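Side-chain contacts in 4-oxalocrotonate tautomerase (Staphylococcus aureus, PDB 2X4K), which belongs to the tautomerase enzymes of the MIF clan and assembles six copies of a short beta-alpha-beta chain: residues 53-57 with 58-62; 8-11 with 12-16. All coordinates share one frame; numbering follows the deposited sequence.

How the interactions relate
From the N terminus, strand 5-11 runs into interaction 2, where residues 12-16 turn away from the strand and lead into helix 16-34. The helix crosses over to strand 42-48, parallel to the first, and only then does the chain reach interaction 1, which closes the hairpin 53-55/58-59 near the C terminus. The two contacts are therefore in series, neither nested nor crossed. Both are local, with centres about 17 Å apart, yet they meet directly: Y53 OH packs against L11 CD1 at 3.3 Å, joining the hairpin to the end of the first strand. Both also touch the third subunit, another copy of this protein.

Interaction 1: 53-57 with 58-62; sequences YGVAG and VRKSD
The carbonyl oxygen Y53 O is gripped twice from the returning strand. K60 N donates to it at 3.0 Å with an N-H...O angle of 157° and lies in the carbonyl plane, and R59 CA adds a CA-H...O contact at 3.2 Å to Y53 O. This belongs to an antiparallel beta hairpin whose reversal, V55 to V58, is a type I' turn with A56 and G57 at its corners. V55 and V58 form the hydrogen-bonded pair: V58 N reaches V55 O at 3.1 Å, well above the carbonyl plane (56° out of it), and V55 N donates back to V58 O. In the non-hydrogen-bonded pair, G54 CA and R59 CA approach to 3.9 Å, a spacing that leaves no room for a CB on G54, which would run into V58 O and R59 CA.

K60 turns back over the first strand. Its CG meets the Y53 ring obliquely, and the 3.1 Å between K60 CG and Y53 CE1 is too short to be taken at face value. The bend at chi2 (-51°), followed by an extended end, carries K60 NZ across to V55 CG1, 3.9 Å away. V55 also lies close to a bound zinc ion.

The second subunit continues the sheet by pairing with Y53, G54 and V55, and the third packs S1 against Y53 and K60. R59 NH2 forms a salt bridge to D16 of the second subunit, while R59 NH1 donates to N51 O of its own chain.

The type I turn from R59 to D62 is closed by D62 N on R59 O, and the R59 side chain spans it, gripping the D62 carboxylate side-on. R59 NE forms a salt bridge with D62 OD2 at 2.9 Å, in the guanidinium plane but from above the carboxylate plane, while R59 NH2 reaches both carboxylate oxygens, each through a syn lone pair. The hydroxyl S61 OG sits 3.6 Å above the R59 guanidinium plane, over its centre.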
loop_
_atom_site.group_PDB
_atom_site.type_symbol
_atom_site.label_atom_id
_atom_site.label_comp_id
_atom_site.label_asym_id
_atom_site.label_seq_id
_atom_site.Cartn_x
_atom_site.Cartn_y
_atom_site.Cartn_z
ATOM N N TYR A 53 3.586 5.874 13.778
ATOM C CA TYR A 53 4.397 6.382 12.676
ATOM C C TYR A 53 5.434 7.377 13.130
ATOM O O TYR A 53 5.330 7.972 14.203
ATOM C CB TYR A 53 3.527 6.993 11.573
ATOM C CG TYR A 53 2.863 8.290 11.930
ATOM C CD1 TYR A 53 3.476 9.508 11.668
ATOM C CD2 TYR A 53 1.596 8.304 12.496
ATOM C CE1 TYR A 53 2.847 10.703 11.971
ATOM C CE2 TYR A 53 0.958 9.493 12.810
ATOM C CZ TYR A 53 1.592 10.690 12.555
ATOM O OH TYR A 53 0.951 11.866 12.866
ATOM N N GLY A 54 6.446 7.545 12.296
ATOM C CA GLY A 54 7.512 8.464 12.593
ATOM C C GLY A 54 8.388 8.761 11.407
ATOM O O GLY A 54 8.210 8.210 10.316
ATOM N N VAL A 55 9.321 9.672 11.648
ATOM C CA VAL A 55 10.338 10.040 10.688
ATOM C C VAL A 55 11.647 10.168 11.460
ATOM O O VAL A 55 11.645 10.485 12.658
ATOM C CB VAL A 55 9.983 11.352 9.935
ATOM C CG1 VAL A 55 9.824 12.519 10.901
ATOM C CG2 VAL A 55 11.018 11.656 8.862
ATOM N N ALA A 56 12.750 9.861 10.787
ATOM C CA ALA A 56 14.073 9.862 11.405
ATOM C C ALA A 56 14.168 8.926 12.611
ATOM O O ALA A 56 15.010 9.114 13.481
ATOM C CB ALA A 56 14.498 11.284 11.773
ATOM N N GLY A 57 13.312 7.907 12.650
ATOM C CA GLY A 57 13.368 6.901 13.704
ATOM C C GLY A 57 12.625 7.254 14.972
ATOM O O GLY A 57 12.668 6.487 15.928
ATOM N N VAL A 58 11.949 8.402 14.986
ATOM C CA VAL A 58 11.243 8.884 16.171
ATOM C C VAL A 58 9.755 8.992 15.858
ATOM O O VAL A 58 9.358 9.605 14.857
ATOM C CB VAL A 58 11.778 10.256 16.623
ATOM C CG1 VAL A 58 11.028 10.745 17.855
ATOM C CG2 VAL A 58 13.270 10.168 16.909
ATOM N N ARG A 59 8.938 8.379 16.710
ATOM C CA ARG A 59 7.493 8.391 16.516
ATOM C C ARG A 59 6.934 9.739 16.920
ATOM O O ARG A 59 7.469 10.402 17.810
ATOM C CB ARG A 59 6.815 7.310 17.354
ATOM C CG ARG A 59 7.301 5.909 17.062
ATOM C CD ARG A 59 6.519 4.907 17.858
ATOM N NE ARG A 59 6.686 5.151 19.287
ATOM C CZ ARG A 59 5.969 4.572 20.241
ATOM N NH1 ARG A 59 5.022 3.686 19.941
ATOM N NH2 ARG A 59 6.216 4.881 21.506
ATOM N N LYS A 60 5.839 10.137 16.288
ATOM C CA LYS A 60 5.197 11.397 16.643
ATOM C C LYS A 60 4.741 11.428 18.102
ATOM O O LYS A 60 4.785 12.482 18.729
ATOM C CB LYS A 60 4.031 11.703 15.709
ATOM C CG LYS A 60 4.457 11.968 14.280
ATOM C CD LYS A 60 5.565 13.001 14.150
ATOM C CE LYS A 60 5.825 13.346 12.695
ATOM N NZ LYS A 60 6.868 14.401 12.558
ATOM N N SER A 61 4.338 10.284 18.650
ATOM C CA SER A 61 3.917 10.216 20.053
ATOM C C SER A 61 5.054 10.476 21.041
ATOM O O SER A 61 4.798 10.803 22.194
ATOM C CB SER A 61 3.297 8.855 20.366
ATOM O OG SER A 61 4.220 7.816 20.107
ATOM N N ASP A 62 6.300 10.315 20.599
ATOM C CA ASP A 62 7.458 10.484 21.475
ATOM C C ASP A 62 8.073 11.880 21.357
ATOM O O ASP A 62 7.584 12.741 20.623
ATOM C CB ASP A 62 8.502 9.406 21.166
ATOM C CG ASP A 62 7.983 8.003 21.423
ATOM O OD1 ASP A 62 7.204 7.812 22.384
ATOM O OD2 ASP A 62 8.349 7.087 20.662
ATOM O OXT ASP A 62 9.074 12.188 22.011
#

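Interaction 2: 8-11 with 12-16; sequences VKLL and EGRSD
R14 folds back on L11, and its NH2 donates to L11 O at 3.1 Å. The N-H...O angle of 169° shows a nearly straight bond, and the oxygen lies at the guanidinium edge, close to its plane. The carbonyl is met differently: NH2 stands above the carbonyl plane, 74° out of it, so no lone pair is addressed directly. Bends at chi2 and at chi3 (-79°) curl the chain round the same oxygen and bring R14 CD to 3.0 Å from L11 O.

This is the tight part of the contact. Alongside the bond, R14 NH2 lies 3.3 Å from L11 CG and 3.5 Å from L11 CD2, so the charged end rests against the leucine branch and crosses it at a slant. The aliphatic part of the arginine is used as well: R14 CG touches L10 CD1 at 3.9 Å. M2 of the third subunit packs on L10, L11 and R14, adding a neighbouring chain to this small apolar patch, and a phosphate ion also touches the contact.

Between the two segments the far side is looser. E12 turns away from L11, its chain extended beyond CG, and packs instead on E47 and on K49 and P50 of the following loop. The solvent side belongs to G13, which is exposed, with a backbone conformation of positive phi suited to glycine. Here the main chain is tied instead to strand 42-48, through the hydrogen bond from G13 N to E47 OE2 and a weak one from R14 N to the same oxygen.

Just beyond, S15 takes the N-cap position, its OG hydrogen-bonded to Q18 N at the start of helix 16-34. Residues 12-16 are thus the strand-to-helix loop of a beta-alpha-beta crossover, in which helix 16-34 links the parallel strands 5-11 and 42-48.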
loop_
_atom_site.group_PDB
_atom_site.type_symbol
_atom_site.label_atom_id
_atom_site.label_comp_id
_atom_site.label_asym_id
_atom_site.label_seq_id
_atom_site.Cartn_x
_atom_site.Cartn_y
_atom_site.Cartn_z
ATOM N N VAL A 8 -4.355 8.061 1.169
ATOM C CA VAL A 8 -3.843 9.131 2.008
ATOM C C VAL A 8 -3.721 8.615 3.436
ATOM O O VAL A 8 -4.723 8.306 4.072
ATOM C CB VAL A 8 -4.768 10.365 2.025
ATOM C CG1 VAL A 8 -4.133 11.474 2.865
ATOM C CG2 VAL A 8 -5.072 10.848 0.619
ATOM N N LYS A 9 -2.496 8.519 3.934
ATOM C CA LYS A 9 -2.240 8.190 5.329
ATOM C C LYS A 9 -2.005 9.483 6.074
ATOM O O LYS A 9 -1.182 10.287 5.655
ATOM C CB LYS A 9 -1.001 7.304 5.463
ATOM C CG LYS A 9 -1.140 5.908 4.874
ATOM C CD LYS A 9 0.228 5.214 4.830
ATOM C CE LYS A 9 0.190 3.860 4.148
ATOM N NZ LYS A 9 -0.410 2.819 5.023
ATOM N N LEU A 10 -2.718 9.697 7.173
ATOM C CA LEU A 10 -2.490 10.902 7.957
ATOM C C LEU A 10 -2.924 10.691 9.396
ATOM O O LEU A 10 -3.584 9.719 9.728
ATOM C CB LEU A 10 -3.172 12.126 7.325
ATOM C CG LEU A 10 -4.655 12.369 7.587
ATOM C CD1 LEU A 10 -5.079 13.684 6.947
ATOM C CD2 LEU A 10 -5.491 11.209 7.058
ATOM N N LEU A 11 -2.521 11.619 10.247
ATOM C CA LEU A 11 -2.821 11.557 11.666
ATOM C C LEU A 11 -4.319 11.480 11.915
ATOM O O LEU A 11 -5.089 12.224 11.309
ATOM C CB LEU A 11 -2.268 12.806 12.344
ATOM C CG LEU A 11 -2.516 12.977 13.839
ATOM C CD1 LEU A 11 -1.881 11.853 14.626
ATOM C CD2 LEU A 11 -1.981 14.319 14.291
ATOM N N GLU A 12 -4.719 10.606 12.829
ATOM C CA GLU A 12 -6.122 10.462 13.195
ATOM C C GLU A 12 -6.698 11.722 13.829
ATOM O O GLU A 12 -5.968 12.610 14.267
ATOM C CB GLU A 12 -6.285 9.304 14.169
ATOM C CG GLU A 12 -5.641 9.580 15.512
ATOM C CD GLU A 12 -5.755 8.427 16.471
ATOM O OE1 GLU A 12 -6.496 7.466 16.171
ATOM O OE2 GLU A 12 -5.097 8.487 17.529
ATOM N N GLY A 13 -8.022 11.768 13.876
ATOM C CA GLY A 13 -8.737 12.843 14.546
ATOM C C GLY A 13 -9.224 13.932 13.613
ATOM O O GLY A 13 -9.647 14.990 14.071
ATOM N N ARG A 14 -9.193 13.680 12.312
ATOM C CA ARG A 14 -9.688 14.664 11.355
ATOM C C ARG A 14 -11.207 14.757 11.483
ATOM O O ARG A 14 -11.862 13.771 11.783
ATOM C CB ARG A 14 -9.270 14.285 9.927
ATOM C CG ARG A 14 -7.828 14.679 9.523
ATOM C CD ARG A 14 -6.800 14.554 10.651
ATOM N NE ARG A 14 -6.832 15.672 11.592
ATOM C CZ ARG A 14 -6.038 15.788 12.656
ATOM N NH1 ARG A 14 -6.153 16.845 13.450
ATOM N NH2 ARG A 14 -5.125 14.863 12.927
ATOM N N SER A 15 -11.765 15.947 11.267
ATOM C CA SER A 15 -13.219 16.120 11.286
ATOM C C SER A 15 -13.829 15.487 10.046
ATOM O O SER A 15 -13.140 15.302 9.042
ATOM C CB SER A 15 -13.595 17.598 11.362
ATOM O OG SER A 15 -13.326 18.243 10.133
ATOM N N ASP A 16 -15.118 15.167 10.104
ATOM C CA ASP A 16 -15.797 14.584 8.950
ATOM C C ASP A 16 -15.752 15.540 7.759
ATOM O O ASP A 16 -15.610 15.098 6.623
ATOM C CB ASP A 16 -17.249 14.212 9.274
ATOM C CG ASP A 16 -17.849 13.291 8.232
ATOM O OD1 ASP A 16 -17.371 12.145 8.098
ATOM O OD2 ASP A 16 -18.781 13.718 7.522
#